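Local coordinates for uncharacterized conserved protein (Methanopyrus kandleri AV19, PDB 2QYA) that is of unknown function but belongs to the DUF424 family of conserved proteins and folds as a mixed beta-sheet bearing two helices, at residues P52-V63 and L80-L90. The protein carries 2 engineered substitutions. Numbering follows the deposited sequence.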
ATOM      1  N   PRO A  52      18.527  -7.488 -11.055  1.00 44.50           N
ATOM      2  CA  PRO A  52      17.477  -8.442 -10.649  1.00 44.43           C
ATOM      3  C   PRO A  52      17.829  -9.257  -9.407  1.00 44.67           C
ATOM      4  O   PRO A  52      17.023  -9.345  -8.485  1.00 43.64           O
ATOM      5  CB  PRO A  52      17.322  -9.356 -11.879  1.00 44.78           C
ATOM      6  CG  PRO A  52      18.246  -8.775 -12.967  1.00 44.92           C
ATOM      7  CD  PRO A  52      18.656  -7.405 -12.520  1.00 44.40           C
ATOM      8  N   ASP A  53      19.027  -9.837  -9.380  1.00 45.49           N
ATOM      9  CA  ASP A  53      19.463 -10.660  -8.250  1.00 47.23           C
ATOM     10  C   ASP A  53      19.506  -9.859  -6.962  1.00 47.53           C
ATOM     11  O   ASP A  53      19.142 -10.369  -5.910  1.00 48.46           O
ATOM     12  CB  ASP A  53      20.833 -11.280  -8.505  1.00 47.54           C
ATOM     13  CG  ASP A  53      20.777 -12.481  -9.425  1.00 52.15           C
ATOM     14  OD1 ASP A  53      19.721 -12.740 -10.087  1.00 55.88           O
ATOM     15  OD2 ASP A  53      21.813 -13.179  -9.489  1.00 56.32           O
ATOM     16  N   ARG A  54      19.961  -8.614  -7.036  1.00 47.99           N
ATOM     17  CA  ARG A  54      19.939  -7.739  -5.862  1.00 48.98           C
ATOM     18  C   ARG A  54      18.515  -7.326  -5.494  1.00 46.68           C
ATOM     19  O   ARG A  54      18.199  -7.211  -4.317  1.00 46.44           O
ATOM     20  CB  ARG A  54      20.848  -6.505  -6.026  1.00 49.34           C
ATOM     21  CG  ARG A  54      21.238  -5.891  -4.663  1.00 52.59           C
ATOM     22  CD  ARG A  54      22.250  -4.708  -4.721  1.00 52.90           C
ATOM     23  NE  ARG A  54      22.481  -4.080  -3.400  1.00 57.35           N
ATOM     24  CZ  ARG A  54      23.061  -4.666  -2.338  1.00 62.49           C
ATOM     25  NH1 ARG A  54      23.227  -3.976  -1.201  1.00 62.71           N
ATOM     26  NH2 ARG A  54      23.472  -5.936  -2.388  1.00 63.83           N
ATOM     27  N   ALA A  55      17.666  -7.108  -6.488  1.00 44.96           N
ATOM     28  CA  ALA A  55      16.256  -6.808  -6.204  1.00 44.59           C
ATOM     29  C   ALA A  55      15.573  -7.965  -5.446  1.00 44.01           C
ATOM     30  O   ALA A  55      14.950  -7.740  -4.405  1.00 43.39           O
ATOM     31  CB  ALA A  55      15.503  -6.446  -7.480  1.00 43.70           C
ATOM     32  N   ALA A  56      15.750  -9.194  -5.946  1.00 43.22           N
ATOM     33  CA  ALA A  56      15.241 -10.403  -5.284  1.00 43.91           C
ATOM     34  C   ALA A  56      15.673 -10.521  -3.832  1.00 44.36           C
ATOM     35  O   ALA A  56      14.862 -10.872  -2.962  1.00 43.87           O
ATOM     36  CB  ALA A  56      15.630 -11.671  -6.067  1.00 43.79           C
ATOM     37  N   LYS A  57      16.946 -10.209  -3.565  1.00 44.88           N
ATOM     38  CA  LYS A  57      17.463 -10.238  -2.193  1.00 45.97           C
ATOM     39  C   LYS A  57      16.740  -9.204  -1.313  1.00 45.93           C
ATOM     40  O   LYS A  57      16.288  -9.540  -0.219  1.00 45.77           O
ATOM     41  CB  LYS A  57      18.982 -10.042  -2.194  1.00 46.05           C
ATOM     42  CG  LYS A  57      19.616  -9.832  -0.837  1.00 47.51           C
ATOM     43  CD  LYS A  57      21.149  -9.987  -0.883  1.00 48.00           C
ATOM     44  CE  LYS A  57      21.797  -9.642   0.480  1.00 48.60           C
ATOM     45  NZ  LYS A  57      21.832  -8.145   0.709  1.00 52.87           N
ATOM     46  N   LYS A  58      16.626  -7.963  -1.790  1.00 45.81           N
ATOM     47  CA  LYS A  58      15.943  -6.904  -1.027  1.00 46.26           C
ATOM     48  C   LYS A  58      14.458  -7.210  -0.770  1.00 45.72           C
ATOM     49  O   LYS A  58      13.923  -6.874   0.282  1.00 45.49           O
ATOM     50  CB  LYS A  58      16.089  -5.530  -1.695  1.00 46.30           C
ATOM     51  CG  LYS A  58      16.999  -4.525  -0.941  1.00 49.21           C
ATOM     52  CD  LYS A  58      18.489  -4.935  -0.959  1.00 52.18           C
ATOM     53  CE  LYS A  58      19.444  -3.855  -0.317  1.00 53.98           C
ATOM     54  NZ  LYS A  58      19.550  -2.582  -1.122  1.00 58.49           N
ATOM     55  N   ILE A  59      13.807  -7.805  -1.754  1.00 45.44           N
ATOM     56  CA  ILE A  59      12.397  -8.198  -1.655  1.00 46.57           C
ATOM     57  C   ILE A  59      12.224  -9.261  -0.585  1.00 45.85           C
ATOM     58  O   ILE A  59      11.411  -9.091   0.309  1.00 46.23           O
ATOM     59  CB  ILE A  59      11.807  -8.624  -3.053  1.00 46.87           C
ATOM     60  CG1 ILE A  59      10.994  -7.494  -3.635  1.00 46.77           C
ATOM     61  CG2 ILE A  59      10.911  -9.816  -2.955  1.00 48.69           C
ATOM     62  CD1 ILE A  59      11.780  -6.333  -3.966  1.00 48.69           C
ATOM     63  N   ARG A  60      13.033 -10.311  -0.647  1.00 45.63           N
ATOM     64  CA  ARG A  60      13.089 -11.312   0.406  1.00 45.83           C
ATOM     65  C   ARG A  60      13.247 -10.687   1.780  1.00 45.43           C
ATOM     66  O   ARG A  60      12.539 -11.061   2.712  1.00 45.07           O
ATOM     67  CB  ARG A  60      14.265 -12.256   0.210  1.00 46.24           C
ATOM     68  CG  ARG A  60      14.052 -13.361  -0.757  1.00 48.35           C
ATOM     69  CD  ARG A  60      15.222 -14.354  -0.698  1.00 52.27           C
ATOM     70  NE  ARG A  60      15.298 -15.135  -1.934  1.00 57.55           N
ATOM     71  CZ  ARG A  60      16.200 -14.954  -2.910  1.00 60.43           C
ATOM     72  NH1 ARG A  60      17.167 -14.032  -2.807  1.00 58.81           N
ATOM     73  NH2 ARG A  60      16.144 -15.725  -3.996  1.00 60.84           N
ATOM     74  N   GLU A  61      14.200  -9.766   1.915  1.00 44.28           N
ATOM     75  CA  GLU A  61      14.506  -9.199   3.230  1.00 44.30           C
ATOM     76  C   GLU A  61      13.376  -8.327   3.770  1.00 42.03           C
ATOM     77  O   GLU A  61      13.126  -8.341   4.958  1.00 41.66           O
ATOM     78  CB  GLU A  61      15.799  -8.381   3.197  1.00 44.16           C
ATOM     79  CG  GLU A  61      17.087  -9.192   2.941  1.00 47.69           C
ATOM     80  CD  GLU A  61      18.282  -8.290   2.549  1.00 47.96           C
ATOM     81  OE1 GLU A  61      18.050  -7.138   2.100  1.00 50.81           O
ATOM     82  OE2 GLU A  61      19.444  -8.737   2.680  1.00 51.87           O
ATOM     83  N   ALA A  62      12.722  -7.546   2.907  1.00 40.52           N
ATOM     84  CA  ALA A  62      11.641  -6.683   3.353  1.00 39.72           C
ATOM     85  C   ALA A  62      10.440  -7.545   3.765  1.00 39.97           C
ATOM     86  O   ALA A  62       9.766  -7.221   4.736  1.00 39.18           O
ATOM     87  CB  ALA A  62      11.256  -5.679   2.280  1.00 39.29           C
ATOM     88  N   VAL A  63      10.206  -8.652   3.052  1.00 39.97           N
ATOM     89  CA  VAL A  63       9.107  -9.571   3.396  1.00 41.02           C
ATOM     90  C   VAL A  63       9.305 -10.189   4.795  1.00 41.39           C
ATOM     91  O   VAL A  63       8.391 -10.164   5.607  1.00 41.53           O
ATOM     92  CB  VAL A  63       8.852 -10.644   2.288  1.00 41.18           C
ATOM     93  CG1 VAL A  63       8.019 -11.820   2.816  1.00 41.97           C
ATOM     94  CG2 VAL A  63       8.146 -10.014   1.110  1.00 40.34           C
ATOM     95  N   LEU A  80      11.313  -8.756 -16.426  1.00 43.37           N
ATOM     96  CA  LEU A  80      12.366  -8.825 -15.423  1.00 41.93           C
ATOM     97  C   LEU A  80      11.812  -8.649 -14.017  1.00 40.93           C
ATOM     98  O   LEU A  80      12.159  -9.409 -13.125  1.00 41.08           O
ATOM     99  CB  LEU A  80      13.424  -7.742 -15.715  1.00 43.35           C
ATOM    100  CG  LEU A  80      14.823  -7.970 -15.148  1.00 44.03           C
ATOM    101  CD1 LEU A  80      15.458  -9.192 -15.837  1.00 46.08           C
ATOM    102  CD2 LEU A  80      15.720  -6.711 -15.281  1.00 41.68           C
ATOM    103  N   ALA A  81      10.953  -7.654 -13.812  1.00 40.17           N
ATOM    104  CA  ALA A  81      10.324  -7.432 -12.485  1.00 40.03           C
ATOM    105  C   ALA A  81       9.528  -8.634 -11.956  1.00 40.07           C
ATOM    106  O   ALA A  81       9.578  -8.952 -10.764  1.00 39.87           O
ATOM    107  CB  ALA A  81       9.434  -6.168 -12.490  1.00 38.95           C
ATOM    108  N   CYS A  82       8.802  -9.315 -12.832  1.00 39.81           N
ATOM    109  CA  CYS A  82       8.044 -10.473 -12.363  1.00 40.11           C
ATOM    110  C   CYS A  82       8.958 -11.664 -12.086  1.00 40.48           C
ATOM    111  O   CYS A  82       8.719 -12.440 -11.140  1.00 40.12           O
ATOM    112  CB  CYS A  82       6.905 -10.796 -13.318  1.00 39.95           C
ATOM    113  SG  CYS A  82       5.678  -9.479 -13.262  1.00 41.45           S
ATOM    114  N   SER A  83      10.030 -11.766 -12.869  1.00 40.45           N
ATOM    115  CA  SER A  83      11.031 -12.814 -12.676  1.00 41.54           C
ATOM    116  C   SER A  83      11.739 -12.622 -11.347  1.00 40.53           C
ATOM    117  O   SER A  83      12.149 -13.586 -10.718  1.00 40.57           O
ATOM    118  CB  SER A  83      12.034 -12.838 -13.843  1.00 41.64           C
ATOM    119  OG  SER A  83      13.133 -11.979 -13.579  1.00 45.50           O
ATOM    120  N   VAL A  84      11.860 -11.366 -10.917  1.00 40.35           N
ATOM    121  CA  VAL A  84      12.368 -11.046  -9.579  1.00 39.53           C
ATOM    122  C   VAL A  84      11.444 -11.595  -8.504  1.00 40.35           C
ATOM    123  O   VAL A  84      11.905 -12.161  -7.516  1.00 40.46           O
ATOM    124  CB  VAL A  84      12.548  -9.505  -9.366  1.00 39.63           C
ATOM    125  CG1 VAL A  84      12.804  -9.189  -7.880  1.00 37.87           C
ATOM    126  CG2 VAL A  84      13.708  -8.969 -10.229  1.00 38.09           C
ATOM    127  N   VAL A  85      10.137 -11.402  -8.676  1.00 41.39           N
ATOM    128  CA  VAL A  85       9.180 -11.891  -7.684  1.00 42.73           C
ATOM    129  C   VAL A  85       9.255 -13.428  -7.581  1.00 43.46           C
ATOM    130  O   VAL A  85       9.249 -13.973  -6.477  1.00 43.84           O
ATOM    131  CB  VAL A  85       7.749 -11.405  -7.985  1.00 43.12           C
ATOM    132  CG1 VAL A  85       6.778 -11.951  -6.945  1.00 41.91           C
ATOM    133  CG2 VAL A  85       7.700  -9.865  -8.026  1.00 41.21           C
ATOM    134  N   VAL A  86       9.369 -14.099  -8.733  1.00 44.79           N
ATOM    135  CA  VAL A  86       9.516 -15.566  -8.817  1.00 45.70           C
ATOM    136  C   VAL A  86      10.829 -15.982  -8.158  1.00 46.74           C
ATOM    137  O   VAL A  86      10.868 -16.908  -7.324  1.00 46.99           O
ATOM    138  CB  VAL A  86       9.467 -16.103 -10.318  1.00 45.60           C
ATOM    139  CG1 VAL A  86       9.712 -17.632 -10.409  1.00 46.11           C
ATOM    140  CG2 VAL A  86       8.184 -15.784 -10.972  1.00 44.51           C
ATOM    141  N   ASP A  87      11.911 -15.286  -8.499  1.00 47.56           N
ATOM    142  CA  ASP A  87      13.204 -15.697  -7.977  1.00 48.98           C
ATOM    143  C   ASP A  87      13.359 -15.462  -6.493  1.00 48.44           C
ATOM    144  O   ASP A  87      14.226 -16.060  -5.852  1.00 48.97           O
ATOM    145  CB  ASP A  87      14.352 -15.034  -8.720  1.00 50.18           C
ATOM    146  CG  ASP A  87      15.467 -15.994  -9.002  1.00 54.12           C
ATOM    147  OD1 ASP A  87      15.563 -16.434 -10.172  1.00 60.93           O
ATOM    148  OD2 ASP A  87      16.220 -16.343  -8.062  1.00 58.16           O
ATOM    149  N   ALA A  88      12.538 -14.575  -5.951  1.00 48.17           N
ATOM    150  CA  ALA A  88      12.492 -14.366  -4.503  1.00 48.23           C
ATOM    151  C   ALA A  88      11.698 -15.465  -3.782  1.00 48.08           C
ATOM    152  O   ALA A  88      11.687 -15.508  -2.559  1.00 48.61           O
ATOM    153  CB  ALA A  88      11.932 -12.977  -4.175  1.00 47.82           C
ATOM    154  N   GLY A  89      11.039 -16.336  -4.549  1.00 48.89           N
ATOM    155  CA  GLY A  89      10.231 -17.448  -4.016  1.00 49.53           C
ATOM    156  C   GLY A  89       8.842 -17.003  -3.590  1.00 50.32           C
ATOM    157  O   GLY A  89       8.178 -17.676  -2.795  1.00 51.43           O
ATOM    158  N   LEU A  90       8.396 -15.871  -4.124  1.00 50.04           N
ATOM    159  CA  LEU A  90       7.189 -15.233  -3.652  1.00 49.84           C
ATOM    160  C   LEU A  90       5.973 -15.631  -4.486  1.00 49.94           C
ATOM    161  O   LEU A  90       4.837 -15.577  -4.004  1.00 49.32           O
ATOM    162  CB  LEU A  90       7.381 -13.710  -3.657  1.00 50.17           C
ATOM    163  CG  LEU A  90       7.623 -12.906  -2.356  1.00 50.22           C
ATOM    164  CD1 LEU A  90       8.016 -13.696  -1.116  1.00 48.43           C
ATOM    165  CD2 LEU A  90       8.615 -11.784  -2.623  1.00 48.70           C
TER
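Val-84 of helix 80-87 packs against Pro-52, Ala-55 and Ala-56 in the first turn of helix 52-63, joining the two helices that lie side by side on the mixed, mainly antiparallel beta-sheet of this alpha+beta fold. Their axes approach to 8.6 Å and cross at -50°. The nearest CA atoms are those of Ala-56 and Ala-88, 4.9 Å apart, a spacing permitted by two methyl-sized side chains. Apolar packing dominates. Val-84 straddles the turn: CG1, anti to its own backbone N (chi1 169°), rests 3.5 Å from Ala-56 N and also meets Ala-55 CB, while CG2 lies against CA, CB and O of Pro-52. At one end both methyls of Leu-80 close on one corner of the proline ring, CD1 and CD2 each 4.0 Å from Pro-52 CG; with CG anti to the backbone N (chi1 -157°), the end of the leucine chain swings over to Pro-52. An alanine in place of Leu-80 would probably strip Pro-52 CG of the two methyls packed on it, leaving a gap at this end of the interface. At the other end Ile-59 CG2 abuts Ala-88 CB at 3.5 Å, and Leu-90 brings CD2 up to Val-63 CG2, the two side chains running past each other in opposite directions. Underneath, Ala-55 and Ile-59 reach strand 6-13, and Leu-90 reaches strand 71-77. The helix carrying Val-84 closes in a Schellman motif, with Gly-89 at positive phi and Leu-90 N bonded back to Val-85 O. At the solvent-exposed edge the aliphatic part of Arg-60, extended from CG to NE, lies against Ala-88, CG 3.7 Å from Ala-88 O. Its guanidinium supplies the polar side of the contact, approaching the helix end obliquely and bringing NH2 to 2.7 Å from Asp-87 O and 4.1 Å from Asp-87 OD2, the latter beyond salt-bridge range.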